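Local coordinates for protein phenyl-3-pyruvate decarboxylase (Azospirillum brasilense, PDB 2NXW) that decarboxylates phenylpyruvate and indole-3-pyruvate with thiamine diphosphate and magnesium as cofactors, the latter reaction yielding indole-3-acetaldehyde on the route to auxin, at residues A[77-82]-A[110-115]; A[101-106]-A[176-181]; A[148-153]-A[169-174]. One frame throughout, in Å; residues are numbered along the deposited sequence.

Interaction 1 of 3, residues A[77-82]-A[110-115]; sequences AAARYS and KSPVVV
In the N-terminal thiamine-diphosphate-binding domain, an alpha/beta fold on a parallel sheet, Ala-79 and Arg-80 near the end of helix 68-82 pack against Ser-111 and Pro-112, which lead into strand 113-119. No hydrogen bond crosses between the segments. The methyl of Ala-79 points at the turn and sits 3.5 Å (CB to OG) from Ser-111, while the ring of Pro-112 adds a looser apolar touch, CB of Ala-79 lying 4.4 Å from its CD. Pro-112 is the centre of an inverse gamma turn, just after the Schellman motif in which Lys-110, with positive phi, closes the preceding helix.

A chi1 of -177° swings the Ser-111 hydroxyl opposite the backbone N, toward helix 68-82. There it hydrogen-bonds the carboxylate of Asp-76, one turn before Arg-80. The same carboxylate oxygen takes a salt bridge from Arg-80 NE, and Glu-109 takes another from NH2, so both sides of the contact converge on Asp-76. Arg-80 runs extended from CG to NE past the serine: its CG lies 3.7 Å from Ser-111 OG, and its NE 4.1 Å from Ser-111 CB.

Interaction 2 of 3, residues A[101-106]-A[176-181]; sequences NAVAGA and SRPVYL
Apolar packing carries the contact between Pro-178 and segment 101-106 of helix 100-108, and a single proline ring does nearly all the work. Its CG meets the methyl of Ala-106 at 3.6 Å (CG to CB), and its CB lies 3.9 Å from CG1 of Val-103. Val-103 and Ala-106 are three residues apart, so they present neighbouring positions on one side of the helix, and the ring spans both. Val-103 reaches it with the branch that stands anti to the backbone N (chi1 175° for CG1), and the valine and proline side chains run past one another in opposite directions. Val-103 and Ala-106 also rest on Val-115 and Val-113 of the adjoining strand 113-119, while Ala-104 packs on Leu-130 of a second subunit.

Contacts with the helix backbone form a second group. Pro-178 CG approaches the carbonyl oxygen of Val-103 at 3.7 Å, and its CD lies 4.0 Å from the carbonyl carbon of Ala-106. These are van der Waals contacts: no hydrogen bond joins the two segments.

Polar links lie at the margins. Arg-177 bonds through NH1 to the backbone oxygen of Tyr-107, just beyond 101-106, and through NH2 makes a salt bridge to Asp-322.

A helix packed on two adjacent parallel strands, here 113-119 and 179-184, is the layered packing of the alpha/beta N-terminal domain of thiamine-diphosphate enzymes.

Interaction 3 of 3, residues A[148-153]-A[169-174]; sequences ITVAQA and LGAARA
Ala-151 and Ala-171 form the tight part of this contact, two methyl groups meeting head-on with their CB atoms 3.6 Å apart. Both bonds from backbone to methyl are aimed at the opposite segment, and such small side chains let the backbones come close: the CA atoms of these two residues are 6.4 Å apart. Val-179 of the adjacent strand packs against both Ala-151 and Ala-172, so it bridges the two segments from the sheet side.

The segments belong to a beta-alpha-beta unit, in which strand 152-154 at one edge of the parallel sheet is followed by helix 161-175 and then by strand 179-184, its neighbour in the sheet. The helix packs against both arms of the unit, through Ala-171 on Ala-151, at the approach to the first strand, and Ala-172 on Val-179 of the second.

At Val-150 the fit is looser and partly open to solvent. Its CG2 remains 4.0 Å from the carbonyl oxygen of Ala-171 and 4.4 Å from the CB of the same residue. Chi1 of -65° sets CG1 anti to the carbonyl carbon and leaves CG2 between the backbone N and that carbon; CG2 is the branch that touches the helix.

On the strand side, away from the helix, Gln-152 folds back on its own segment. Its NE2 donates to Thr-149 OG1 at 2.9 Å, with an N-H...O angle of 162° and the acceptor close to the amide plane; the same hydroxyl also hydrogen-bonds the backbone oxygen of Phe-145. The other end of that amide, OE1, accepts a hydrogen bond from Lys-160 of a third subunit.

From the N terminus, helix 68-82 leads through strand 86-90 and helix 100-108 to strand 113-119, where interaction 1 closes its loop. Interaction 2 starts within that loop, at 101-106, and ends far along the chain at 176-181, so the two cross. Interaction 3 both opens and closes in the long excursion between the halves of interaction 2; relative to interaction 1 it simply comes later. All three meet on one parallel sheet, whose strands 113-119, 179-184 and 152-154 lie side by side. Probable backbone hydrogen bonds join the contacts there: Val-115 O with Leu-181 N between interactions 1 and 2, and Pro-178 O with Val-150 N between 2 and 3.

Interaction 1 of 3, residues A[77-82]-A[110-115]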
# COMPACT_ATOMS: atom_id res chain seq x y z
N ALA A 77 -17.95 -23.43 11.96
CA ALA A 77 -18.58 -24.72 11.74
C ALA A 77 -20.08 -24.71 12.02
O ALA A 77 -20.85 -25.34 11.30
CB ALA A 77 -17.91 -25.78 12.60
N ALA A 78 -20.49 -24.01 13.08
CA ALA A 78 -21.91 -23.92 13.42
C ALA A 78 -22.67 -23.19 12.31
O ALA A 78 -23.79 -23.58 11.94
CB ALA A 78 -22.09 -23.19 14.74
N ALA A 79 -22.05 -22.15 11.76
CA ALA A 79 -22.67 -21.40 10.68
C ALA A 79 -22.83 -22.29 9.46
O ALA A 79 -23.88 -22.33 8.84
CB ALA A 79 -21.81 -20.18 10.33
N ARG A 80 -21.77 -23.03 9.13
CA ARG A 80 -21.82 -23.92 7.98
C ARG A 80 -22.82 -25.04 8.17
O ARG A 80 -23.52 -25.42 7.23
CB ARG A 80 -20.44 -24.53 7.74
CG ARG A 80 -19.37 -23.52 7.39
CD ARG A 80 -18.07 -24.22 7.00
NE ARG A 80 -16.94 -23.31 7.06
CZ ARG A 80 -15.82 -23.46 6.38
NH1 ARG A 80 -15.67 -24.49 5.55
NH2 ARG A 80 -14.82 -22.60 6.54
N TYR A 81 -22.88 -25.59 9.38
CA TYR A 81 -23.76 -26.71 9.65
C TYR A 81 -25.23 -26.41 9.37
O TYR A 81 -25.93 -27.22 8.75
CB TYR A 81 -23.61 -27.16 11.11
CG TYR A 81 -24.32 -28.48 11.40
CD1 TYR A 81 -23.68 -29.70 11.18
CD2 TYR A 81 -25.65 -28.49 11.83
CE1 TYR A 81 -24.35 -30.92 11.39
CE2 TYR A 81 -26.32 -29.70 12.04
CZ TYR A 81 -25.67 -30.91 11.81
OH TYR A 81 -26.33 -32.10 11.99
N SER A 82 -25.68 -25.24 9.81
CA SER A 82 -27.09 -24.85 9.64
C SER A 82 -27.33 -23.73 8.63
O SER A 82 -28.45 -23.21 8.55
CB SER A 82 -27.65 -24.43 11.01
OG SER A 82 -27.56 -25.50 11.95
N LYS A 110 -16.56 -18.05 2.73
CA LYS A 110 -17.91 -17.49 2.75
C LYS A 110 -18.81 -17.99 3.88
O LYS A 110 -19.94 -18.41 3.65
CB LYS A 110 -18.58 -17.78 1.39
CG LYS A 110 -17.94 -17.03 0.21
CD LYS A 110 -18.52 -15.64 -0.01
CE LYS A 110 -19.87 -15.72 -0.71
NZ LYS A 110 -20.41 -14.37 -1.09
N SER A 111 -18.31 -17.90 5.11
CA SER A 111 -19.08 -18.33 6.29
C SER A 111 -19.27 -17.10 7.17
O SER A 111 -18.29 -16.48 7.60
CB SER A 111 -18.32 -19.42 7.05
OG SER A 111 -19.09 -19.87 8.14
N PRO A 112 -20.53 -16.72 7.44
CA PRO A 112 -20.83 -15.55 8.26
C PRO A 112 -20.68 -15.67 9.76
O PRO A 112 -21.66 -15.91 10.48
CB PRO A 112 -22.26 -15.21 7.84
CG PRO A 112 -22.86 -16.56 7.70
CD PRO A 112 -21.77 -17.36 6.97
N VAL A 113 -19.45 -15.51 10.22
CA VAL A 113 -19.17 -15.55 11.64
C VAL A 113 -19.27 -14.14 12.18
O VAL A 113 -18.62 -13.22 11.67
CB VAL A 113 -17.74 -16.09 11.94
CG1 VAL A 113 -17.41 -15.91 13.42
CG2 VAL A 113 -17.65 -17.57 11.55
N VAL A 114 -20.12 -13.96 13.18
CA VAL A 114 -20.28 -12.65 13.81
C VAL A 114 -19.30 -12.60 14.98
O VAL A 114 -19.46 -13.33 15.97
CB VAL A 114 -21.72 -12.46 14.34
CG1 VAL A 114 -21.84 -11.11 15.05
CG2 VAL A 114 -22.72 -12.55 13.19
N VAL A 115 -18.27 -11.78 14.85
CA VAL A 115 -17.28 -11.62 15.90
C VAL A 115 -17.74 -10.51 16.82
O VAL A 115 -18.03 -9.40 16.36
CB VAL A 115 -15.92 -11.23 15.30
CG1 VAL A 115 -14.89 -10.98 16.42
CG2 VAL A 115 -15.44 -12.33 14.36

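Interaction 2 of 3, residues A[101-106]-A[176-181]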
# COMPACT_ATOMS: atom_id res chain seq x y z
N ASN A 101 -6.90 -15.58 12.49
CA ASN A 101 -6.79 -16.63 11.49
C ASN A 101 -8.12 -17.35 11.25
O ASN A 101 -8.53 -17.54 10.09
CB ASN A 101 -5.71 -17.63 11.91
CG ASN A 101 -5.61 -18.78 10.95
OD1 ASN A 101 -5.54 -18.59 9.73
ND2 ASN A 101 -5.59 -20.00 11.49
N ALA A 102 -8.81 -17.75 12.32
CA ALA A 102 -10.08 -18.45 12.14
C ALA A 102 -11.08 -17.57 11.39
O ALA A 102 -11.85 -18.06 10.56
CB ALA A 102 -10.65 -18.86 13.50
N VAL A 103 -11.06 -16.27 11.69
CA VAL A 103 -11.99 -15.35 11.03
C VAL A 103 -11.63 -15.18 9.55
O VAL A 103 -12.52 -15.14 8.69
CB VAL A 103 -12.04 -14.00 11.77
CG1 VAL A 103 -12.91 -12.99 11.00
CG2 VAL A 103 -12.62 -14.23 13.17
N ALA A 104 -10.33 -15.09 9.25
CA ALA A 104 -9.89 -14.96 7.86
C ALA A 104 -10.31 -16.21 7.09
O ALA A 104 -10.73 -16.13 5.93
CB ALA A 104 -8.36 -14.78 7.80
N GLY A 105 -10.23 -17.38 7.74
CA GLY A 105 -10.65 -18.61 7.09
C GLY A 105 -12.13 -18.61 6.77
O GLY A 105 -12.54 -19.07 5.72
N ALA A 106 -12.93 -18.08 7.70
CA ALA A 106 -14.38 -17.99 7.51
C ALA A 106 -14.66 -17.03 6.35
O ALA A 106 -15.52 -17.29 5.50
CB ALA A 106 -15.04 -17.49 8.78
N SER A 176 -22.61 -13.31 3.00
CA SER A 176 -22.14 -14.55 3.61
C SER A 176 -20.65 -14.49 3.99
O SER A 176 -19.86 -15.34 3.59
CB SER A 176 -22.40 -15.74 2.67
OG SER A 176 -22.29 -16.97 3.36
N ARG A 177 -20.29 -13.46 4.75
CA ARG A 177 -18.91 -13.26 5.20
C ARG A 177 -18.97 -12.79 6.65
O ARG A 177 -19.98 -12.28 7.11
CB ARG A 177 -18.22 -12.17 4.41
CG ARG A 177 -18.28 -12.29 2.90
CD ARG A 177 -16.99 -12.85 2.35
NE ARG A 177 -16.88 -12.63 0.91
CZ ARG A 177 -16.04 -13.29 0.13
NH1 ARG A 177 -15.24 -14.22 0.64
NH2 ARG A 177 -16.00 -13.04 -1.17
N PRO A 178 -17.87 -12.95 7.39
CA PRO A 178 -17.82 -12.53 8.79
C PRO A 178 -17.96 -11.02 8.96
O PRO A 178 -17.65 -10.25 8.04
CB PRO A 178 -16.43 -12.98 9.25
CG PRO A 178 -16.08 -14.07 8.33
CD PRO A 178 -16.63 -13.64 7.00
N VAL A 179 -18.43 -10.62 10.14
CA VAL A 179 -18.58 -9.21 10.48
C VAL A 179 -18.01 -9.01 11.89
O VAL A 179 -17.83 -9.98 12.64
CB VAL A 179 -20.05 -8.74 10.43
CG1 VAL A 179 -20.53 -8.73 8.99
CG2 VAL A 179 -20.93 -9.65 11.29
N TYR A 180 -17.76 -7.76 12.24
CA TYR A 180 -17.16 -7.41 13.52
C TYR A 180 -17.95 -6.39 14.33
O TYR A 180 -18.30 -5.32 13.83
CB TYR A 180 -15.75 -6.85 13.24
CG TYR A 180 -14.99 -6.40 14.46
CD1 TYR A 180 -14.53 -7.33 15.39
CD2 TYR A 180 -14.70 -5.05 14.67
CE1 TYR A 180 -13.81 -6.93 16.50
CE2 TYR A 180 -13.98 -4.64 15.79
CZ TYR A 180 -13.54 -5.58 16.70
OH TYR A 180 -12.85 -5.17 17.82
N LEU A 181 -18.23 -6.73 15.59
CA LEU A 181 -18.95 -5.83 16.49
C LEU A 181 -18.10 -5.66 17.74
O LEU A 181 -17.71 -6.63 18.38
CB LEU A 181 -20.31 -6.42 16.88
CG LEU A 181 -21.33 -6.50 15.75
CD1 LEU A 181 -22.59 -7.24 16.22
CD2 LEU A 181 -21.69 -5.09 15.28

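Interaction 3 of 3, residues A[148-153]-A[169-174]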
# COMPACT_ATOMS: atom_id res chain seq x y z
N ILE A 148 -10.55 -8.35 7.47
CA ILE A 148 -11.07 -9.71 7.33
C ILE A 148 -12.56 -9.88 7.57
O ILE A 148 -13.04 -10.97 7.88
CB ILE A 148 -10.29 -10.67 8.25
CG1 ILE A 148 -10.36 -10.17 9.69
CG2 ILE A 148 -8.84 -10.75 7.78
CD1 ILE A 148 -9.63 -11.07 10.69
N THR A 149 -13.31 -8.78 7.43
CA THR A 149 -14.76 -8.80 7.62
C THR A 149 -15.40 -7.90 6.58
O THR A 149 -14.74 -7.00 6.04
CB THR A 149 -15.17 -8.31 9.03
OG1 THR A 149 -14.60 -7.02 9.27
CG2 THR A 149 -14.70 -9.28 10.10
N VAL A 150 -16.69 -8.12 6.29
CA VAL A 150 -17.39 -7.30 5.30
C VAL A 150 -18.07 -6.07 5.86
O VAL A 150 -18.48 -5.19 5.11
CB VAL A 150 -18.43 -8.13 4.50
CG1 VAL A 150 -17.71 -9.18 3.69
CG2 VAL A 150 -19.46 -8.76 5.43
N ALA A 151 -18.20 -6.00 7.18
CA ALA A 151 -18.81 -4.85 7.83
C ALA A 151 -18.38 -4.85 9.27
O ALA A 151 -18.11 -5.92 9.84
CB ALA A 151 -20.34 -4.94 7.73
N GLN A 152 -18.32 -3.67 9.87
CA GLN A 152 -17.91 -3.53 11.25
C GLN A 152 -18.69 -2.42 11.92
O GLN A 152 -19.19 -1.50 11.26
CB GLN A 152 -16.43 -3.13 11.36
CG GLN A 152 -15.43 -3.91 10.51
CD GLN A 152 -15.43 -3.47 9.06
OE1 GLN A 152 -15.53 -2.27 8.76
NE2 GLN A 152 -15.31 -4.43 8.15
N ALA A 153 -18.79 -2.49 13.25
CA ALA A 153 -19.44 -1.43 13.99
C ALA A 153 -18.96 -1.43 15.43
O ALA A 153 -18.72 -2.48 16.02
CB ALA A 153 -20.96 -1.58 13.96
N LEU A 169 -25.32 -7.12 10.79
CA LEU A 169 -25.78 -8.49 10.65
C LEU A 169 -26.37 -8.68 9.26
O LEU A 169 -26.27 -9.76 8.68
CB LEU A 169 -26.82 -8.84 11.71
CG LEU A 169 -26.34 -8.74 13.16
CD1 LEU A 169 -27.40 -9.33 14.07
CD2 LEU A 169 -25.01 -9.50 13.32
N GLY A 170 -26.97 -7.62 8.73
CA GLY A 170 -27.55 -7.68 7.40
C GLY A 170 -26.48 -7.89 6.35
O GLY A 170 -26.70 -8.58 5.36
N ALA A 171 -25.32 -7.27 6.56
CA ALA A 171 -24.20 -7.40 5.63
C ALA A 171 -23.66 -8.84 5.67
O ALA A 171 -23.31 -9.41 4.64
CB ALA A 171 -23.09 -6.42 6.00
N ALA A 172 -23.60 -9.43 6.87
CA ALA A 172 -23.12 -10.80 7.00
C ALA A 172 -24.04 -11.74 6.21
O ALA A 172 -23.58 -12.66 5.55
CB ALA A 172 -23.08 -11.21 8.47
N ARG A 173 -25.34 -11.48 6.26
CA ARG A 173 -26.30 -12.32 5.55
C ARG A 173 -26.35 -12.03 4.05
O ARG A 173 -26.60 -12.94 3.25
CB ARG A 173 -27.70 -12.13 6.16
CG ARG A 173 -27.92 -12.92 7.44
CD ARG A 173 -28.73 -12.15 8.48
NE ARG A 173 -30.08 -11.82 8.03
CZ ARG A 173 -31.08 -12.69 7.94
NH1 ARG A 173 -30.90 -13.97 8.26
NH2 ARG A 173 -32.27 -12.28 7.53
N ALA A 174 -26.07 -10.79 3.67
CA ALA A 174 -26.12 -10.43 2.26
C ALA A 174 -24.93 -10.93 1.46
O ALA A 174 -25.07 -11.22 0.28
CB ALA A 174 -26.25 -8.92 2.10